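Local structure of esterase D (Lactobacillus rhamnosus, 3DYI) at residues 92-97 with 116-121; 125-130 with 174-179; 137-142 with 153-158; 193-198 with 224-229. The protein probably hydrolyses carboxylic esters, as a serine hydrolase of the alpha/beta-hydrolase fold. All coordinates share one frame; numbering follows the deposited sequence.

Contact 1: 92-97 with 116-121; sequences YAKVFV and GITAGG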
loop_
_atom_site.group_PDB
_atom_site.type_symbol
_atom_site.label_atom_id
_atom_site.label_comp_id
_atom_site.label_asym_id
_atom_site.label_seq_id
_atom_site.Cartn_x
_atom_site.Cartn_y
_atom_site.Cartn_z
ATOM N N TYR A 92 1.168 -7.529 -19.626
ATOM C CA TYR A 92 2.087 -6.451 -19.981
ATOM C C TYR A 92 3.537 -6.894 -20.025
ATOM O O TYR A 92 3.955 -7.716 -19.220
ATOM C CB TYR A 92 1.915 -5.278 -19.009
ATOM C CG TYR A 92 0.522 -4.692 -19.086
ATOM C CD1 TYR A 92 0.146 -3.890 -20.167
ATOM C CD2 TYR A 92 -0.430 -4.969 -18.103
ATOM C CE1 TYR A 92 -1.139 -3.363 -20.263
ATOM C CE2 TYR A 92 -1.722 -4.439 -18.190
ATOM C CZ TYR A 92 -2.062 -3.640 -19.271
ATOM O OH TYR A 92 -3.332 -3.118 -19.371
ATOM N N ALA A 93 4.295 -6.332 -20.966
ATOM C CA ALA A 93 5.736 -6.597 -21.064
ATOM C C ALA A 93 6.458 -6.236 -19.762
ATOM O O ALA A 93 7.369 -6.946 -19.326
ATOM C CB ALA A 93 6.343 -5.834 -22.243
ATOM N N LYS A 94 6.042 -5.132 -19.149
ATOM C CA LYS A 94 6.654 -4.646 -17.917
ATOM C C LYS A 94 5.584 -4.349 -16.878
ATOM O O LYS A 94 4.533 -3.786 -17.194
ATOM C CB LYS A 94 7.486 -3.391 -18.189
ATOM C CG LYS A 94 8.790 -3.687 -18.944
ATOM C CD LYS A 94 9.234 -2.517 -19.792
ATOM C CE LYS A 94 8.462 -2.487 -21.113
ATOM N NZ LYS A 94 8.897 -1.383 -22.014
ATOM N N VAL A 95 5.865 -4.737 -15.640
ATOM C CA VAL A 95 4.943 -4.531 -14.524
ATOM C C VAL A 95 5.668 -3.922 -13.326
ATOM O O VAL A 95 6.744 -4.388 -12.922
ATOM C CB VAL A 95 4.230 -5.853 -14.123
ATOM C CG1 VAL A 95 3.520 -5.722 -12.766
ATOM C CG2 VAL A 95 3.226 -6.272 -15.204
ATOM N N PHE A 96 5.069 -2.868 -12.783
ATOM C CA PHE A 96 5.537 -2.222 -11.561
ATOM C C PHE A 96 4.503 -2.491 -10.476
ATOM O O PHE A 96 3.314 -2.644 -10.772
ATOM C CB PHE A 96 5.692 -0.710 -11.776
ATOM C CG PHE A 96 6.789 -0.333 -12.747
ATOM C CD1 PHE A 96 7.986 0.212 -12.283
ATOM C CD2 PHE A 96 6.621 -0.500 -14.123
ATOM C CE1 PHE A 96 9.006 0.575 -13.172
ATOM C CE2 PHE A 96 7.634 -0.145 -15.014
ATOM C CZ PHE A 96 8.829 0.395 -14.534
ATOM N N VAL A 97 4.954 -2.580 -9.227
ATOM C CA VAL A 97 4.050 -2.832 -8.096
ATOM C C VAL A 97 4.353 -1.836 -6.980
ATOM O O VAL A 97 5.481 -1.777 -6.495
ATOM C CB VAL A 97 4.179 -4.290 -7.558
ATOM C CG1 VAL A 97 3.164 -4.553 -6.439
ATOM C CG2 VAL A 97 3.997 -5.307 -8.689
ATOM N N GLY A 116 8.824 -11.807 -12.473
ATOM C CA GLY A 116 8.354 -10.988 -13.584
ATOM C C GLY A 116 8.081 -9.523 -13.292
ATOM O O GLY A 116 7.435 -8.845 -14.094
ATOM N N ILE A 117 8.566 -9.029 -12.156
ATOM C CA ILE A 117 8.344 -7.629 -11.775
ATOM C C ILE A 117 9.580 -6.783 -12.081
ATOM O O ILE A 117 10.676 -7.097 -11.622
ATOM C CB ILE A 117 7.968 -7.486 -10.278
ATOM C CG1 ILE A 117 6.735 -8.334 -9.939
ATOM C CG2 ILE A 117 7.721 -6.007 -9.927
ATOM C CD1 ILE A 117 6.554 -8.595 -8.430
ATOM N N THR A 118 9.385 -5.707 -12.846
ATOM C CA THR A 118 10.466 -4.795 -13.239
ATOM C C THR A 118 11.008 -3.954 -12.068
ATOM O O THR A 118 12.223 -3.851 -11.874
ATOM C CB THR A 118 10.009 -3.857 -14.388
ATOM O OG1 THR A 118 9.686 -4.636 -15.547
ATOM C CG2 THR A 118 11.096 -2.846 -14.755
ATOM N N ALA A 119 10.094 -3.356 -11.305
ATOM C CA ALA A 119 10.435 -2.469 -10.191
ATOM C C ALA A 119 9.177 -2.177 -9.385
ATOM O O ALA A 119 8.085 -2.597 -9.753
ATOM C CB ALA A 119 11.066 -1.152 -10.706
ATOM N N GLY A 120 9.333 -1.465 -8.276
ATOM C CA GLY A 120 8.183 -1.116 -7.452
ATOM C C GLY A 120 8.621 -0.378 -6.217
ATOM O O GLY A 120 9.733 0.149 -6.169
ATOM N N GLY A 121 7.748 -0.331 -5.220
ATOM C CA GLY A 121 8.103 0.317 -3.970
ATOM C C GLY A 121 6.920 0.721 -3.126
ATOM O O GLY A 121 5.826 0.163 -3.254
HETATM O O HOH W 1 7.918 -6.668 -15.475
#

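Contact 2: 125-130 with 174-179; sequences SPILPG and TTVAAD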
loop_
_atom_site.group_PDB
_atom_site.type_symbol
_atom_site.label_atom_id
_atom_site.label_comp_id
_atom_site.label_asym_id
_atom_site.label_seq_id
_atom_site.Cartn_x
_atom_site.Cartn_y
_atom_site.Cartn_z
ATOM N N SER A 125 5.258 3.541 3.767
ATOM C CA SER A 125 5.313 2.173 4.282
ATOM C C SER A 125 6.755 1.792 4.623
ATOM O O SER A 125 7.454 1.195 3.800
ATOM C CB SER A 125 4.716 1.187 3.274
ATOM O OG SER A 125 4.542 -0.099 3.859
ATOM N N PRO A 126 7.211 2.158 5.836
ATOM C CA PRO A 126 8.587 1.888 6.277
ATOM C C PRO A 126 8.950 0.397 6.387
ATOM O O PRO A 126 10.134 0.064 6.455
ATOM C CB PRO A 126 8.651 2.564 7.651
ATOM C CG PRO A 126 7.526 3.567 7.643
ATOM C CD PRO A 126 6.451 2.897 6.858
ATOM N N ILE A 127 7.939 -0.477 6.396
ATOM C CA ILE A 127 8.104 -1.945 6.468
ATOM C C ILE A 127 8.576 -2.420 7.847
ATOM O O ILE A 127 7.900 -3.219 8.504
ATOM C CB ILE A 127 9.038 -2.526 5.343
ATOM C CG1 ILE A 127 8.654 -2.000 3.949
ATOM C CG2 ILE A 127 9.052 -4.059 5.391
ATOM C CD1 ILE A 127 7.244 -2.352 3.478
ATOM N N LEU A 128 9.738 -1.938 8.272
ATOM C CA LEU A 128 10.234 -2.202 9.621
ATOM C C LEU A 128 9.209 -1.697 10.639
ATOM O O LEU A 128 8.806 -0.534 10.586
ATOM C CB LEU A 128 11.594 -1.526 9.831
ATOM C CG LEU A 128 12.826 -2.142 9.150
ATOM C CD1 LEU A 128 12.754 -2.090 7.624
ATOM C CD2 LEU A 128 14.072 -1.427 9.631
ATOM N N PRO A 129 8.739 -2.585 11.534
ATOM C CA PRO A 129 7.761 -2.198 12.556
ATOM C C PRO A 129 8.309 -1.211 13.580
ATOM O O PRO A 129 9.492 -1.242 13.913
ATOM C CB PRO A 129 7.423 -3.524 13.250
ATOM C CG PRO A 129 7.861 -4.578 12.304
ATOM C CD PRO A 129 9.060 -4.020 11.610
ATOM N N GLY A 130 7.443 -0.332 14.065
ATOM C CA GLY A 130 7.838 0.658 15.053
ATOM C C GLY A 130 6.621 1.300 15.671
ATOM O O GLY A 130 5.490 0.832 15.478
ATOM N N THR A 174 7.750 -8.266 9.510
ATOM C CA THR A 174 9.119 -8.563 9.957
ATOM C C THR A 174 9.802 -9.585 9.045
ATOM O O THR A 174 11.018 -9.531 8.833
ATOM C CB THR A 174 9.201 -9.006 11.439
ATOM O OG1 THR A 174 8.401 -10.175 11.653
ATOM C CG2 THR A 174 8.737 -7.893 12.365
ATOM N N THR A 175 9.014 -10.499 8.484
ATOM C CA THR A 175 9.540 -11.448 7.502
ATOM C C THR A 175 9.934 -10.719 6.218
ATOM O O THR A 175 11.019 -10.940 5.679
ATOM C CB THR A 175 8.549 -12.588 7.237
ATOM O OG1 THR A 175 8.381 -13.338 8.447
ATOM C CG2 THR A 175 9.057 -13.527 6.140
ATOM N N VAL A 176 9.055 -9.833 5.755
ATOM C CA VAL A 176 9.364 -8.984 4.607
ATOM C C VAL A 176 10.637 -8.177 4.871
ATOM O O VAL A 176 11.510 -8.104 4.013
ATOM C CB VAL A 176 8.182 -8.050 4.235
ATOM C CG1 VAL A 176 8.544 -7.204 3.020
ATOM C CG2 VAL A 176 6.924 -8.869 3.956
ATOM N N ALA A 177 10.752 -7.606 6.068
ATOM C CA ALA A 177 11.929 -6.815 6.435
ATOM C C ALA A 177 13.220 -7.644 6.415
ATOM O O ALA A 177 14.251 -7.188 5.913
ATOM C CB ALA A 177 11.734 -6.157 7.786
ATOM N N ALA A 178 13.149 -8.864 6.944
ATOM C CA ALA A 178 14.302 -9.769 6.985
ATOM C C ALA A 178 14.745 -10.207 5.584
ATOM O O ALA A 178 15.902 -10.589 5.378
ATOM C CB ALA A 178 13.979 -10.986 7.846
ATOM N N ASP A 179 13.815 -10.155 4.635
ATOM C CA ASP A 179 14.072 -10.563 3.259
ATOM C C ASP A 179 14.412 -9.400 2.318
ATOM O O ASP A 179 14.501 -9.597 1.109
ATOM C CB ASP A 179 12.870 -11.337 2.709
ATOM C CG ASP A 179 12.874 -12.798 3.118
ATOM O OD1 ASP A 179 13.931 -13.309 3.559
ATOM O OD2 ASP A 179 11.812 -13.441 2.992
#

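Contact 3: 137-142 with 153-158; sequences GFLKYA and DESTQI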
loop_
_atom_site.group_PDB
_atom_site.type_symbol
_atom_site.label_atom_id
_atom_site.label_comp_id
_atom_site.label_asym_id
_atom_site.label_seq_id
_atom_site.Cartn_x
_atom_site.Cartn_y
_atom_site.Cartn_z
ATOM N N GLY A 137 -6.123 5.282 14.977
ATOM C CA GLY A 137 -6.509 5.368 13.565
ATOM C C GLY A 137 -7.710 4.497 13.231
ATOM O O GLY A 137 -8.709 4.981 12.683
ATOM N N PHE A 138 -7.620 3.214 13.578
ATOM C CA PHE A 138 -8.711 2.276 13.321
ATOM C C PHE A 138 -9.996 2.684 14.046
ATOM O O PHE A 138 -11.085 2.664 13.462
ATOM C CB PHE A 138 -8.326 0.836 13.695
ATOM C CG PHE A 138 -9.297 -0.199 13.173
ATOM C CD1 PHE A 138 -8.970 -0.980 12.065
ATOM C CD2 PHE A 138 -10.544 -0.380 13.774
ATOM C CE1 PHE A 138 -9.866 -1.922 11.567
ATOM C CE2 PHE A 138 -11.446 -1.320 13.280
ATOM C CZ PHE A 138 -11.107 -2.095 12.182
ATOM N N LEU A 139 -9.866 3.062 15.315
ATOM C CA LEU A 139 -11.033 3.436 16.110
ATOM C C LEU A 139 -11.740 4.668 15.543
ATOM O O LEU A 139 -12.970 4.695 15.476
ATOM C CB LEU A 139 -10.659 3.615 17.589
ATOM C CG LEU A 139 -10.238 2.337 18.327
ATOM C CD1 LEU A 139 -9.577 2.681 19.653
ATOM C CD2 LEU A 139 -11.411 1.361 18.531
ATOM N N LYS A 140 -10.959 5.663 15.110
ATOM C CA LYS A 140 -11.502 6.867 14.463
ATOM C C LYS A 140 -12.204 6.528 13.153
ATOM O O LYS A 140 -13.270 7.069 12.842
ATOM C CB LYS A 140 -10.393 7.892 14.192
ATOM C CG LYS A 140 -10.053 8.780 15.374
ATOM N N TYR A 141 -11.587 5.636 12.381
ATOM C CA TYR A 141 -12.174 5.144 11.145
ATOM C C TYR A 141 -13.519 4.467 11.416
ATOM O O TYR A 141 -14.515 4.762 10.752
ATOM C CB TYR A 141 -11.205 4.181 10.448
ATOM C CG TYR A 141 -11.829 3.348 9.355
ATOM C CD1 TYR A 141 -12.041 3.878 8.080
ATOM C CD2 TYR A 141 -12.194 2.019 9.590
ATOM C CE1 TYR A 141 -12.608 3.106 7.068
ATOM C CE2 TYR A 141 -12.768 1.242 8.586
ATOM C CZ TYR A 141 -12.968 1.791 7.328
ATOM O OH TYR A 141 -13.526 1.029 6.324
ATOM N N ALA A 142 -13.539 3.578 12.407
ATOM C CA ALA A 142 -14.755 2.858 12.776
ATOM C C ALA A 142 -15.869 3.813 13.205
ATOM O O ALA A 142 -17.017 3.670 12.777
ATOM C CB ALA A 142 -14.460 1.851 13.868
ATOM N N ASP A 153 -21.848 2.321 18.415
ATOM C CA ASP A 153 -20.405 2.148 18.536
ATOM C C ASP A 153 -20.014 0.696 18.825
ATOM O O ASP A 153 -20.669 0.014 19.614
ATOM C CB ASP A 153 -19.868 3.067 19.628
ATOM C CG ASP A 153 -18.361 3.101 19.663
ATOM O OD1 ASP A 153 -17.754 3.655 18.718
ATOM O OD2 ASP A 153 -17.793 2.574 20.638
ATOM N N GLU A 154 -18.940 0.239 18.182
ATOM C CA GLU A 154 -18.507 -1.156 18.272
ATOM C C GLU A 154 -17.107 -1.322 18.867
ATOM O O GLU A 154 -16.475 -2.361 18.679
ATOM C CB GLU A 154 -18.535 -1.802 16.882
ATOM C CG GLU A 154 -19.916 -2.088 16.326
ATOM C CD GLU A 154 -19.849 -2.803 14.993
ATOM O OE1 GLU A 154 -19.103 -2.329 14.111
ATOM O OE2 GLU A 154 -20.546 -3.830 14.829
ATOM N N SER A 155 -16.631 -0.302 19.583
ATOM C CA SER A 155 -15.261 -0.291 20.113
ATOM C C SER A 155 -14.867 -1.546 20.901
ATOM O O SER A 155 -13.781 -2.088 20.695
ATOM C CB SER A 155 -14.996 0.972 20.938
ATOM O OG SER A 155 -14.924 2.118 20.098
ATOM N N THR A 156 -15.744 -2.016 21.787
ATOM C CA THR A 156 -15.427 -3.185 22.605
ATOM C C THR A 156 -15.242 -4.440 21.744
ATOM O O THR A 156 -14.279 -5.195 21.934
ATOM C CB THR A 156 -16.475 -3.396 23.730
ATOM O OG1 THR A 156 -16.440 -2.272 24.622
ATOM C CG2 THR A 156 -16.176 -4.658 24.516
ATOM N N GLN A 157 -16.149 -4.636 20.788
ATOM C CA GLN A 157 -16.063 -5.742 19.836
ATOM C C GLN A 157 -14.790 -5.634 18.998
ATOM O O GLN A 157 -14.124 -6.636 18.733
ATOM C CB GLN A 157 -17.290 -5.762 18.913
ATOM C CG GLN A 157 -18.589 -6.225 19.572
ATOM C CD GLN A 157 -19.814 -5.951 18.700
ATOM O OE1 GLN A 157 -20.486 -4.927 18.850
ATOM N NE2 GLN A 157 -20.097 -6.861 17.776
ATOM N N ILE A 158 -14.465 -4.409 18.594
ATOM C CA ILE A 158 -13.277 -4.131 17.788
ATOM C C ILE A 158 -12.002 -4.474 18.552
ATOM O O ILE A 158 -11.095 -5.128 18.015
ATOM C CB ILE A 158 -13.265 -2.658 17.311
ATOM C CG1 ILE A 158 -14.297 -2.472 16.193
ATOM C CG2 ILE A 158 -11.865 -2.235 16.832
ATOM C CD1 ILE A 158 -14.676 -1.031 15.931
HETATM O O HOH W 2 -14.413 2.618 17.116
#

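Contact 4: 193-198 with 224-229; sequences GQDELV and AKHVIT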
loop_
_atom_site.group_PDB
_atom_site.type_symbol
_atom_site.label_atom_id
_atom_site.label_comp_id
_atom_site.label_asym_id
_atom_site.label_seq_id
_atom_site.Cartn_x
_atom_site.Cartn_y
_atom_site.Cartn_z
ATOM N N GLY A 193 6.265 13.457 5.439
ATOM C CA GLY A 193 7.133 14.162 6.401
ATOM C C GLY A 193 6.442 14.627 7.676
ATOM O O GLY A 193 7.090 15.086 8.615
ATOM N N GLN A 194 5.120 14.532 7.698
ATOM C CA GLN A 194 4.344 14.861 8.886
ATOM C C GLN A 194 3.391 13.700 9.117
ATOM O O GLN A 194 2.184 13.878 9.300
ATOM C CB GLN A 194 3.592 16.186 8.700
ATOM C CG GLN A 194 4.495 17.412 8.482
ATOM C CD GLN A 194 5.189 17.887 9.755
ATOM O OE1 GLN A 194 4.758 17.584 10.866
ATOM N NE2 GLN A 194 6.271 18.642 9.592
ATOM N N ASP A 195 3.958 12.499 9.094
ATOM C CA ASP A 195 3.175 11.280 9.178
ATOM C C ASP A 195 2.682 11.022 10.599
ATOM O O ASP A 195 3.468 10.738 11.510
ATOM C CB ASP A 195 3.970 10.089 8.647
ATOM C CG ASP A 195 3.076 8.920 8.285
ATOM O OD1 ASP A 195 2.157 8.602 9.077
ATOM O OD2 ASP A 195 3.288 8.333 7.207
ATOM N N GLU A 196 1.367 11.124 10.756
ATOM C CA GLU A 196 0.698 11.024 12.048
ATOM C C GLU A 196 0.340 9.580 12.408
ATOM O O GLU A 196 -0.158 9.306 13.508
ATOM C CB GLU A 196 -0.562 11.916 12.034
ATOM C CG GLU A 196 -1.792 11.339 11.267
ATOM C CD GLU A 196 -1.722 11.463 9.737
ATOM O OE1 GLU A 196 -0.654 11.769 9.192
ATOM O OE2 GLU A 196 -2.759 11.240 9.070
ATOM N N LEU A 197 0.602 8.663 11.480
ATOM C CA LEU A 197 0.134 7.289 11.590
ATOM C C LEU A 197 1.282 6.303 11.823
ATOM O O LEU A 197 1.180 5.415 12.673
ATOM C CB LEU A 197 -0.658 6.939 10.324
ATOM C CG LEU A 197 -1.871 6.005 10.234
ATOM C CD1 LEU A 197 -1.502 4.718 9.516
ATOM C CD2 LEU A 197 -2.594 5.752 11.574
ATOM N N VAL A 198 2.368 6.454 11.069
ATOM C CA VAL A 198 3.543 5.594 11.227
ATOM C C VAL A 198 4.806 6.423 11.487
ATOM O O VAL A 198 4.817 7.639 11.276
ATOM C CB VAL A 198 3.755 4.658 10.001
ATOM C CG1 VAL A 198 2.550 3.734 9.804
ATOM C CG2 VAL A 198 4.018 5.471 8.740
ATOM N N ALA A 224 3.562 16.818 4.293
ATOM C CA ALA A 224 2.430 15.935 4.009
ATOM C C ALA A 224 2.070 14.997 5.151
ATOM O O ALA A 224 2.942 14.441 5.826
ATOM C CB ALA A 224 2.713 15.123 2.762
ATOM N N LYS A 225 0.768 14.800 5.336
ATOM C CA LYS A 225 0.272 13.779 6.242
ATOM C C LYS A 225 0.438 12.396 5.595
ATOM O O LYS A 225 0.909 12.289 4.459
ATOM C CB LYS A 225 -1.193 14.051 6.619
ATOM C CG LYS A 225 -1.463 15.448 7.199
ATOM C CD LYS A 225 -0.454 15.854 8.269
ATOM C CE LYS A 225 -0.739 15.229 9.632
ATOM N NZ LYS A 225 0.333 15.549 10.634
ATOM N N HIS A 226 0.053 11.354 6.329
ATOM C CA HIS A 226 0.298 9.950 5.954
ATOM C C HIS A 226 -0.110 9.567 4.525
ATOM O O HIS A 226 0.681 8.966 3.793
ATOM C CB HIS A 226 -0.392 9.023 6.966
ATOM C CG HIS A 226 -0.217 7.559 6.685
ATOM N ND1 HIS A 226 1.013 6.936 6.678
ATOM C CD2 HIS A 226 -1.129 6.592 6.421
ATOM C CE1 HIS A 226 0.852 5.651 6.412
ATOM N NE2 HIS A 226 -0.440 5.415 6.258
ATOM N N VAL A 227 -1.334 9.916 4.130
ATOM C CA VAL A 227 -1.912 9.381 2.888
ATOM C C VAL A 227 -1.499 10.224 1.673
ATOM O O VAL A 227 -2.305 10.960 1.089
ATOM C CB VAL A 227 -3.455 9.197 2.999
ATOM C CG1 VAL A 227 -4.005 8.430 1.796
ATOM C CG2 VAL A 227 -3.807 8.448 4.289
ATOM N N ILE A 228 -0.230 10.084 1.295
ATOM C CA ILE A 228 0.383 10.923 0.262
ATOM C C ILE A 228 -0.175 10.706 -1.150
ATOM O O ILE A 228 0.064 11.522 -2.041
ATOM C CB ILE A 228 1.936 10.811 0.262
ATOM C CG1 ILE A 228 2.392 9.345 0.161
ATOM C CG2 ILE A 228 2.522 11.481 1.504
ATOM C CD1 ILE A 228 3.892 9.184 -0.127
ATOM N N THR A 229 -0.922 9.619 -1.350
ATOM C CA THR A 229 -1.606 9.386 -2.628
ATOM C C THR A 229 -2.854 10.262 -2.808
ATOM O O THR A 229 -3.358 10.411 -3.924
ATOM C CB THR A 229 -2.041 7.918 -2.798
ATOM O OG1 THR A 229 -2.786 7.511 -1.647
ATOM C CG2 THR A 229 -0.827 7.005 -2.989
HETATM O O HOH W 3 -3.299 11.056 6.450
#

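Contact 1: 92-97 with 116-121
Gly116 reaches 92-97 through a water, which donates to Gly116 O (2.6 Å) and accepts from Val95 N. The same water is hydrogen-bonded to Thr118 OG1, so three polar atoms are tied together. Ile117 sends CG2, anti to the backbone N, to Val97 CG2 at 4.0 Å; the two side chains cross at about a right angle. Helices 74-89 and 102-113 cover this face of the sheet, Val85 touching both residues. Thr118 N donates to Val95 O (3.0 Å), almost in line with the carbonyl. Thr118 CB stands over one face of the Phe96 ring, with CG2 4.0 Å from Phe96 CZ, while its OG1 lies beside the aliphatic start of Lys94, whose NZ turns off to Asn249. Ala119 CB presses on Phe96 CE1 at 3.6 Å. Val97 N donates to Ala119 O (3.2 Å), an oxygen that also receives a CA-H of Phe96. Replacing Phe96 with an alanine would probably leave Thr118 CB and Ala119 CB facing a gap on the side where Met245 and Phe244 of helix 234-247 pack. Gly120 pairs in parallel with Val97, and a side chain at this glycine would run into Val97 O. Gly121 N bonds to Val97 O at 3.0 Å. Strands 94-100 and 119-123 thus form the parallel pair of a beta-alpha-beta crossover through helix 102-113; backbone bonds set their alignment, a water bridges the chains just ahead of the direct pairing, and Phe96 and Ala119 pack on one face, Val97 and Ile117 on the other.

Contact 2: 125-130 with 174-179
Ile127 meets the last turns of helix 162-178 with its CG2 branch alone. Ile127 CG2 comes within 4.0 Å of Val176 CG1 and also approaches the CB of Ala177, so it rests between two successive helix residues. Ile127 and Val176 cross at about a right angle. The isoleucine backbone has positive phi (72°), at the centre of a classic gamma turn in which Leu128 N bonds to Pro126 O at 2.7 Å. Leu128 then offers only CD1, 4.2 Å from Ala177 CB, giving that small side chain a second apolar neighbour. Pro129 puts its ring across Thr174: Pro129 CG lies 3.4 Å from Thr174 CG2, tighter than an ordinary carbon contact. The threonine can present its methyl here because its hydroxyl turns back to Gln171 O, within its own helix. The two segments meet by apolar packing, with no hydrogen bond between them. The loop follows strand 119-123 and leads to helix 134-149. Ile127 also packs on Met108 of helix 102-113 and Leu206 of helix 202-209, while Val176 touches Ile105, so the loop is wedged among three helices, with the Ile127 side chain about 9 Å from that of the predicted nucleophile Ser101.

Contact 3: 137-142 with 153-158
Ile158 carries the apolar part of this contact, dividing its two ends among three residues of helix 134-149. Ile158 CG2 lies 3.7 Å from Phe138 CE2, meeting the ring obliquely, and also reaches Leu139 CD2 at 4.0 Å. The other end, Ile158 CD1, touches Ala142 CB at 3.6 Å. With CG1 anti to the carbonyl carbon (chi1 -74°) and CG2 anti to the backbone N, the two branches part, CD1 going mainly to Ala142 and CG2 to Phe138 and Leu139. Leu139 and Ile158 run past each other in opposite directions, and the same Leu139 CD2 also lies near Ser155 OG.

Polar contacts gather at Ser155. Ser155 OG donates to Asp153 OD2 (3.0 Å) on the syn side, while Ser155 N comes to that oxygen from above the carboxylate plane at 3.3 Å, making an Asx turn at the start of helix 155-159. A water gives one hydrogen to Ser155 OG and another to Leu139 O, bridging the two helices. An alanine at Ser155 is likely to cost the water its second mate and leave Asp153 OD2 without its hydroxyl donor.

The short helix 155-159 thus leans on helix 134-149 toward the periphery, the contact centre about 21 Å from the centre of the chain. Helix 66-71 adds Leu69 against Phe138 and Leu66 against Glu154, and Pro65 just before it packs on Ala142.

Contact 4: 193-198 with 224-229
His226 and Asp195 run alongside each other in the same direction, with ring and carboxylate planes 59° apart. His226 ND1 donates to Asp195 OD2 at 2.7 Å, nearly straight (173°); the oxygen sits in the ring plane and is met on its syn side. CG anti to the backbone N (chi1 180°) carries the ring to the aspartate, and chi2 turns its ND1 edge to OD2. Asp195 OD1 is gripped by two backbone donors of its own loop, Leu197 N and Val198 N, the former closing an Asx turn, and Gln191 NE2 adds a bond to OD2; together they fix the rotation of the carboxylate. Leu197 covers one face of the imidazole, Leu197 CD1 standing 3.8 Å from the His226 ring centroid in a CH-pi contact displaced toward NE2 and CD2. The imidazole also touches Ser101, and the three residues are the predicted Ser-His-Asp catalytic triad of an alpha/beta hydrolase, with acid and histidine on loops that follow strands 187-192 and 216-221. Glu196 crosses His226 with its carboxylate nearly perpendicular to the ring, and Glu196 OE1 accepts from His226 N (3.0 Å) through the syn lone pair. A water donates to the other oxygen, OE2, and accepts from Val227 N. Lys225, folded twice along its chain, curls back so that Lys225 NZ donates to Gln194 O at 2.8 Å, while Glu196 OE1 stays 4.2 Å from Lys225 NZ, too far for a salt bridge. The backbone of Gln194 completes the match, Gln194 N bonding to Ala224 O at 2.9 Å.

Along the chain contact 1 comes first, then contact 2 with contact 3 nested in the loop it closes, then contact 4. Contact 1 lies inside the central sheet; strand 119-123 then runs on into the loop of contact 2. Contact 4, centred about 25 Å from contact 1, gathers the loops after two further strands. Contacts 2 and 4 meet where Pro126 packs on Val198. Contact 3, about 36 Å from contact 1 between centres, belongs to helices inserted between strands 119-123 and 187-192. These lie beyond the C-terminal ends of the parallel strands, where contact 4 holds the predicted Asp195 and His226, about 4 Å away at the nearest atoms, consistent with a cap of the alpha/beta-hydrolase fold.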